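Local structure of proline iminopeptidase-related protein (Thermus thermophilus, 2YYS) at residues 102-107 / 203-208; 139-144 / 164-169. The protein is of unknown function but belongs to the S33 family of alpha/beta hydrolases, whose members are typically peptidases such as proline iminopeptidase. All coordinates share one frame; numbering follows the deposited sequence.

Interaction 1: residues 102-107 / 203-208; sequences HGFGAV and NGLWRL
Phe104 and Leu205 meet across the boundary between the alpha/beta-hydrolase core and the helical cap that follows strand 119-125. Residues 102-107 form the nucleophile elbow, the sharp strand-turn-helix corner of this fold, although Gly103 occupies the position at which family hydrolases usually carry the catalytic serine. The contact is wholly apolar and small, burying 116 Å². Leu205 presents one methyl, CD1, to the outer part of the Phe104 ring, 3.7 Å from CE1 and scarcely farther from CZ. The phenyl is carried outward because CG lies anti to the backbone N (chi1 -178°), so the long, flat group spans much of the space between backbones whose Phe104 and Leu205 CA atoms are 10.4 Å apart. One helical turn on, the shorter Val107 only grazes the branched tip of Leu208, CG1 to CD2 at 4.5 Å.

Around this pair, Pro35 touches both Phe104 and Leu205, Val78 and Leu81 of helix 78-91 support the phenyl, and Phe131 and Phe200 also touch Leu205 within the cap. Two glycines shape the backbones behind. Gly103 takes positive phi in the type II' turn that leads from strand 97-102 into helix 105-115. Gly204 ends helix 195-202 in a Schellman motif, from which the chain enters the 3-10 turn 205-207, which carries Leu205, with Leu208 just after it. Arg207, on that turn, salt-bridges Glu151 and lays its guanidinium over Gly204, whose CA sits 3.3 Å above the guanidinium plane, displaced toward the rim.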
loop_
_atom_site.group_PDB
_atom_site.type_symbol
_atom_site.label_atom_id
_atom_site.label_comp_id
_atom_site.label_asym_id
_atom_site.label_seq_id
_atom_site.Cartn_x
_atom_site.Cartn_y
_atom_site.Cartn_z
ATOM N N HIS A 102 1.957 0.433 0.570
ATOM C CA HIS A 102 1.930 0.760 -0.844
ATOM C C HIS A 102 0.495 1.061 -1.285
ATOM O O HIS A 102 -0.433 0.325 -0.964
ATOM C CB HIS A 102 2.509 -0.393 -1.658
ATOM C CG HIS A 102 2.591 -0.112 -3.125
ATOM N ND1 HIS A 102 1.927 -0.873 -4.059
ATOM C CD2 HIS A 102 3.254 0.844 -3.818
ATOM C CE1 HIS A 102 2.182 -0.402 -5.267
ATOM N NE2 HIS A 102 2.992 0.635 -5.150
ATOM N N GLY A 103 0.314 2.154 -2.019
ATOM C CA GLY A 103 -0.994 2.529 -2.529
ATOM C C GLY A 103 -1.996 2.755 -1.414
ATOM O O GLY A 103 -1.706 3.493 -0.471
ATOM N N PHE A 104 -3.152 2.095 -1.524
ATOM C CA PHE A 104 -4.207 2.149 -0.520
ATOM C C PHE A 104 -3.735 1.689 0.853
ATOM O O PHE A 104 -4.283 2.103 1.862
ATOM C CB PHE A 104 -5.409 1.300 -0.947
ATOM C CG PHE A 104 -6.563 1.357 0.018
ATOM C CD1 PHE A 104 -7.152 2.569 0.343
ATOM C CD2 PHE A 104 -7.029 0.211 0.622
ATOM C CE1 PHE A 104 -8.208 2.619 1.249
ATOM C CE2 PHE A 104 -8.076 0.250 1.516
ATOM C CZ PHE A 104 -8.667 1.444 1.830
ATOM N N GLY A 105 -2.729 0.820 0.884
ATOM C CA GLY A 105 -2.081 0.445 2.123
ATOM C C GLY A 105 -1.755 1.634 3.012
ATOM O O GLY A 105 -1.745 1.501 4.233
ATOM N N ALA A 106 -1.458 2.781 2.398
ATOM C CA ALA A 106 -1.139 3.997 3.145
ATOM C C ALA A 106 -2.234 4.417 4.113
ATOM O O ALA A 106 -1.930 4.817 5.217
ATOM C CB ALA A 106 -0.826 5.145 2.212
ATOM N N VAL A 107 -3.496 4.373 3.687
ATOM C CA VAL A 107 -4.601 4.747 4.576
ATOM C C VAL A 107 -4.636 3.823 5.778
ATOM O O VAL A 107 -4.865 4.270 6.908
ATOM C CB VAL A 107 -5.982 4.726 3.871
ATOM C CG1 VAL A 107 -7.124 4.967 4.866
ATOM C CG2 VAL A 107 -6.036 5.787 2.811
ATOM N N ASN A 203 -19.284 0.089 -0.309
ATOM C CA ASN A 203 -19.275 0.848 0.933
ATOM C C ASN A 203 -18.824 2.307 0.776
ATOM O O ASN A 203 -18.737 3.012 1.765
ATOM C CB ASN A 203 -18.423 0.131 1.993
ATOM C CG ASN A 203 -19.017 -1.226 2.417
ATOM O OD1 ASN A 203 -20.171 -1.536 2.121
ATOM N ND2 ASN A 203 -18.211 -2.044 3.090
ATOM N N GLY A 204 -18.539 2.754 -0.451
ATOM C CA GLY A 204 -18.231 4.154 -0.729
ATOM C C GLY A 204 -16.753 4.551 -0.756
ATOM O O GLY A 204 -16.411 5.704 -0.456
ATOM N N LEU A 205 -15.876 3.622 -1.137
ATOM C CA LEU A 205 -14.433 3.876 -1.130
ATOM C C LEU A 205 -14.039 5.044 -2.030
ATOM O O LEU A 205 -13.168 5.821 -1.681
ATOM C CB LEU A 205 -13.646 2.641 -1.579
ATOM C CG LEU A 205 -12.109 2.802 -1.609
ATOM C CD1 LEU A 205 -11.555 2.963 -0.211
ATOM C CD2 LEU A 205 -11.449 1.623 -2.280
ATOM N N TRP A 206 -14.675 5.155 -3.182
ATOM C CA TRP A 206 -14.370 6.240 -4.111
ATOM C C TRP A 206 -14.764 7.645 -3.641
ATOM O O TRP A 206 -14.315 8.628 -4.223
ATOM C CB TRP A 206 -14.932 5.923 -5.493
ATOM C CG TRP A 206 -14.126 4.862 -6.104
ATOM C CD1 TRP A 206 -14.375 3.524 -6.076
ATOM C CD2 TRP A 206 -12.879 5.024 -6.773
ATOM N NE1 TRP A 206 -13.368 2.838 -6.711
ATOM C CE2 TRP A 206 -12.432 3.737 -7.148
ATOM C CE3 TRP A 206 -12.087 6.129 -7.101
ATOM C CZ2 TRP A 206 -11.236 3.529 -7.844
ATOM C CZ3 TRP A 206 -10.901 5.920 -7.790
ATOM C CH2 TRP A 206 -10.488 4.630 -8.151
ATOM N N ARG A 207 -15.572 7.731 -2.587
ATOM C CA ARG A 207 -15.846 9.009 -1.927
ATOM C C ARG A 207 -14.830 9.340 -0.834
ATOM O O ARG A 207 -14.829 10.446 -0.314
ATOM C CB ARG A 207 -17.265 9.022 -1.336
ATOM C CG ARG A 207 -18.362 8.855 -2.381
ATOM C CD ARG A 207 -19.781 9.065 -1.840
ATOM N NE ARG A 207 -20.064 8.214 -0.683
ATOM C CZ ARG A 207 -20.601 6.981 -0.728
ATOM N NH1 ARG A 207 -20.925 6.403 -1.880
ATOM N NH2 ARG A 207 -20.813 6.317 0.403
ATOM N N LEU A 208 -13.969 8.392 -0.477
ATOM C CA LEU A 208 -13.076 8.592 0.659
ATOM C C LEU A 208 -11.934 9.545 0.321
ATOM O O LEU A 208 -11.084 9.242 -0.512
ATOM C CB LEU A 208 -12.506 7.267 1.172
ATOM C CG LEU A 208 -11.451 7.415 2.279
ATOM C CD1 LEU A 208 -12.043 8.063 3.549
ATOM C CD2 LEU A 208 -10.824 6.068 2.595
#

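Interaction 2: residues 139-144 / 164-169; sequences AEAAGL and KALFDR
Leu166 sets CG anti to its carbonyl carbon, beside the backbone N (chi1 -68°), which sends its CD2 methyl to Ala141 and Ala142, while Arg169, on the same helix, bends at chi3 (-64°) and brings its guanidinium back to the carbonyl of Ala141. Both groups meet the C-terminal end of helix 131-141, in the helical cap of this alpha/beta hydrolase. CD2 touches both alanine methyls, 4.2 Å from Ala141 CB and 4.0 Å from Ala142 CB. Alanine suits these places: the small side chain of Ala141 lets the helices come close, with the CA atoms of Ala141 and Leu166 at 6.7 Å, and a branched leucine methyl packs against both alanines. Leu138 and, from helix 150-160, Ala157 also touch Leu166.

Beyond Ala142 the helix closes with a Schellman motif at Gly143, whose positive phi ends the helical path; Leu144 N bonds back to Ala139 O at 3.0 Å. On the solvent side, Ala141 O stands at the edge of the Arg169 guanidinium, in its plane, 3.2 Å from NH1. Ala165 O lies over one face of that group, displaced toward the rim. The main charged partner of Arg169 is Glu161, which forms a salt bridge with NH2. At the far side of helix 163-171, Lys164 NZ reaches the syn lone pair of Asp168 OD2 at 2.8 Å, and it also pairs with Glu182. The chemistry is thus divided: the inner part of the joint is a methyl contact, while outside it a positive group, held by its salt bridge to Glu161, would probably be electrostatically welcome beside the Ala141 carbonyl at the C-terminal end of helix 131-141.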
loop_
_atom_site.group_PDB
_atom_site.type_symbol
_atom_site.label_atom_id
_atom_site.label_comp_id
_atom_site.label_asym_id
_atom_site.label_seq_id
_atom_site.Cartn_x
_atom_site.Cartn_y
_atom_site.Cartn_z
ATOM N N ALA A 139 -10.734 9.810 -15.080
ATOM C CA ALA A 139 -11.622 10.464 -16.029
ATOM C C ALA A 139 -10.793 11.306 -17.000
ATOM O O ALA A 139 -11.029 11.292 -18.197
ATOM C CB ALA A 139 -12.630 11.332 -15.297
ATOM N N GLU A 140 -9.821 12.024 -16.451
ATOM C CA GLU A 140 -8.855 12.806 -17.225
ATOM C C GLU A 140 -8.062 11.934 -18.194
ATOM O O GLU A 140 -7.849 12.316 -19.334
ATOM C CB GLU A 140 -7.909 13.520 -16.255
ATOM C CG GLU A 140 -6.730 14.254 -16.863
ATOM C CD GLU A 140 -5.896 14.910 -15.794
ATOM O OE1 GLU A 140 -4.995 14.221 -15.254
ATOM O OE2 GLU A 140 -6.162 16.096 -15.472
ATOM N N ALA A 141 -7.646 10.756 -17.746
ATOM C CA ALA A 141 -6.889 9.839 -18.586
ATOM C C ALA A 141 -7.721 9.307 -19.737
ATOM O O ALA A 141 -7.175 8.933 -20.763
ATOM C CB ALA A 141 -6.334 8.681 -17.759
ATOM N N ALA A 142 -9.040 9.265 -19.550
ATOM C CA ALA A 142 -9.972 8.800 -20.575
ATOM C C ALA A 142 -10.442 9.929 -21.512
ATOM O O ALA A 142 -11.310 9.705 -22.344
ATOM C CB ALA A 142 -11.174 8.146 -19.908
ATOM N N GLY A 143 -9.895 11.134 -21.353
ATOM C CA GLY A 143 -10.232 12.270 -22.203
ATOM C C GLY A 143 -11.424 13.114 -21.763
ATOM O O GLY A 143 -11.947 13.893 -22.550
ATOM N N LEU A 144 -11.829 12.981 -20.501
ATOM C CA LEU A 144 -13.006 13.662 -19.966
ATOM C C LEU A 144 -12.625 14.768 -19.007
ATOM O O LEU A 144 -11.602 14.694 -18.329
ATOM C CB LEU A 144 -13.897 12.677 -19.207
ATOM C CG LEU A 144 -14.378 11.461 -19.985
ATOM C CD1 LEU A 144 -15.038 10.471 -19.050
ATOM C CD2 LEU A 144 -15.351 11.913 -21.081
ATOM N N LYS A 164 -8.334 -1.751 -16.472
ATOM C CA LYS A 164 -6.933 -2.155 -16.623
ATOM C C LYS A 164 -6.167 -1.207 -17.554
ATOM O O LYS A 164 -5.046 -0.817 -17.247
ATOM C CB LYS A 164 -6.812 -3.590 -17.132
ATOM C CG LYS A 164 -5.363 -4.073 -17.287
ATOM C CD LYS A 164 -5.292 -5.511 -17.813
ATOM C CE LYS A 164 -3.850 -6.047 -17.812
ATOM N NZ LYS A 164 -2.932 -5.315 -18.742
ATOM N N ALA A 165 -6.773 -0.845 -18.684
ATOM C CA ALA A 165 -6.139 0.074 -19.624
ATOM C C ALA A 165 -5.861 1.450 -18.996
ATOM O O ALA A 165 -4.806 2.037 -19.220
ATOM C CB ALA A 165 -6.995 0.222 -20.896
ATOM N N LEU A 166 -6.803 1.963 -18.209
ATOM C CA LEU A 166 -6.621 3.268 -17.586
ATOM C C LEU A 166 -5.582 3.207 -16.472
ATOM O O LEU A 166 -4.690 4.039 -16.412
ATOM C CB LEU A 166 -7.940 3.801 -17.042
ATOM C CG LEU A 166 -8.999 4.175 -18.076
ATOM C CD1 LEU A 166 -10.294 4.537 -17.362
ATOM C CD2 LEU A 166 -8.562 5.318 -18.963
ATOM N N PHE A 167 -5.702 2.231 -15.581
ATOM C CA PHE A 167 -4.741 2.101 -14.484
ATOM C C PHE A 167 -3.334 1.815 -15.018
ATOM O O PHE A 167 -2.366 2.310 -14.466
ATOM C CB PHE A 167 -5.178 1.037 -13.460
ATOM C CG PHE A 167 -6.156 1.548 -12.420
ATOM C CD1 PHE A 167 -5.743 2.425 -11.421
ATOM C CD2 PHE A 167 -7.486 1.156 -12.445
ATOM C CE1 PHE A 167 -6.645 2.899 -10.467
ATOM C CE2 PHE A 167 -8.389 1.625 -11.495
ATOM C CZ PHE A 167 -7.970 2.493 -10.507
ATOM N N ASP A 168 -3.225 1.054 -16.109
ATOM C CA ASP A 168 -1.917 0.722 -16.691
ATOM C C ASP A 168 -1.198 2.002 -17.158
ATOM O O ASP A 168 0.010 2.160 -16.972
ATOM C CB ASP A 168 -2.057 -0.230 -17.897
ATOM C CG ASP A 168 -2.190 -1.718 -17.503
ATOM O OD1 ASP A 168 -2.119 -2.079 -16.302
ATOM O OD2 ASP A 168 -2.371 -2.608 -18.375
ATOM N N ARG A 169 -1.964 2.913 -17.752
ATOM C CA ARG A 169 -1.429 4.192 -18.222
ATOM C C ARG A 169 -0.918 5.054 -17.062
ATOM O O ARG A 169 0.175 5.631 -17.127
ATOM C CB ARG A 169 -2.503 4.948 -19.004
ATOM C CG ARG A 169 -1.976 5.786 -20.129
ATOM C CD ARG A 169 -3.075 6.345 -21.050
ATOM N NE ARG A 169 -3.757 5.244 -21.712
ATOM C CZ ARG A 169 -5.062 5.158 -21.940
ATOM N NH1 ARG A 169 -5.912 6.123 -21.596
ATOM N NH2 ARG A 169 -5.517 4.077 -22.543
#

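The two contacts lie at increasing distance from the centre of the chain, their own centres 18 Å apart. Interaction 1 joins the cap to the core, about 10 Å from the centre of the chain; interaction 2 joins two cap helices about 21 Å from it, and its residues lie in sequence between the segments of interaction 1. An aromatic pair connects them: Trp206 CH2 packs 4.1 Å from Phe167 CZ, and both side chains rest on Leu138. A glycerol, probably from the crystallisation liquor, lies about 6 Å from the Leu205 side chain, consistent with a pocket between cap and core. Interaction 2 is partly buried, joining the end of helix 131-141 to helix 163-171.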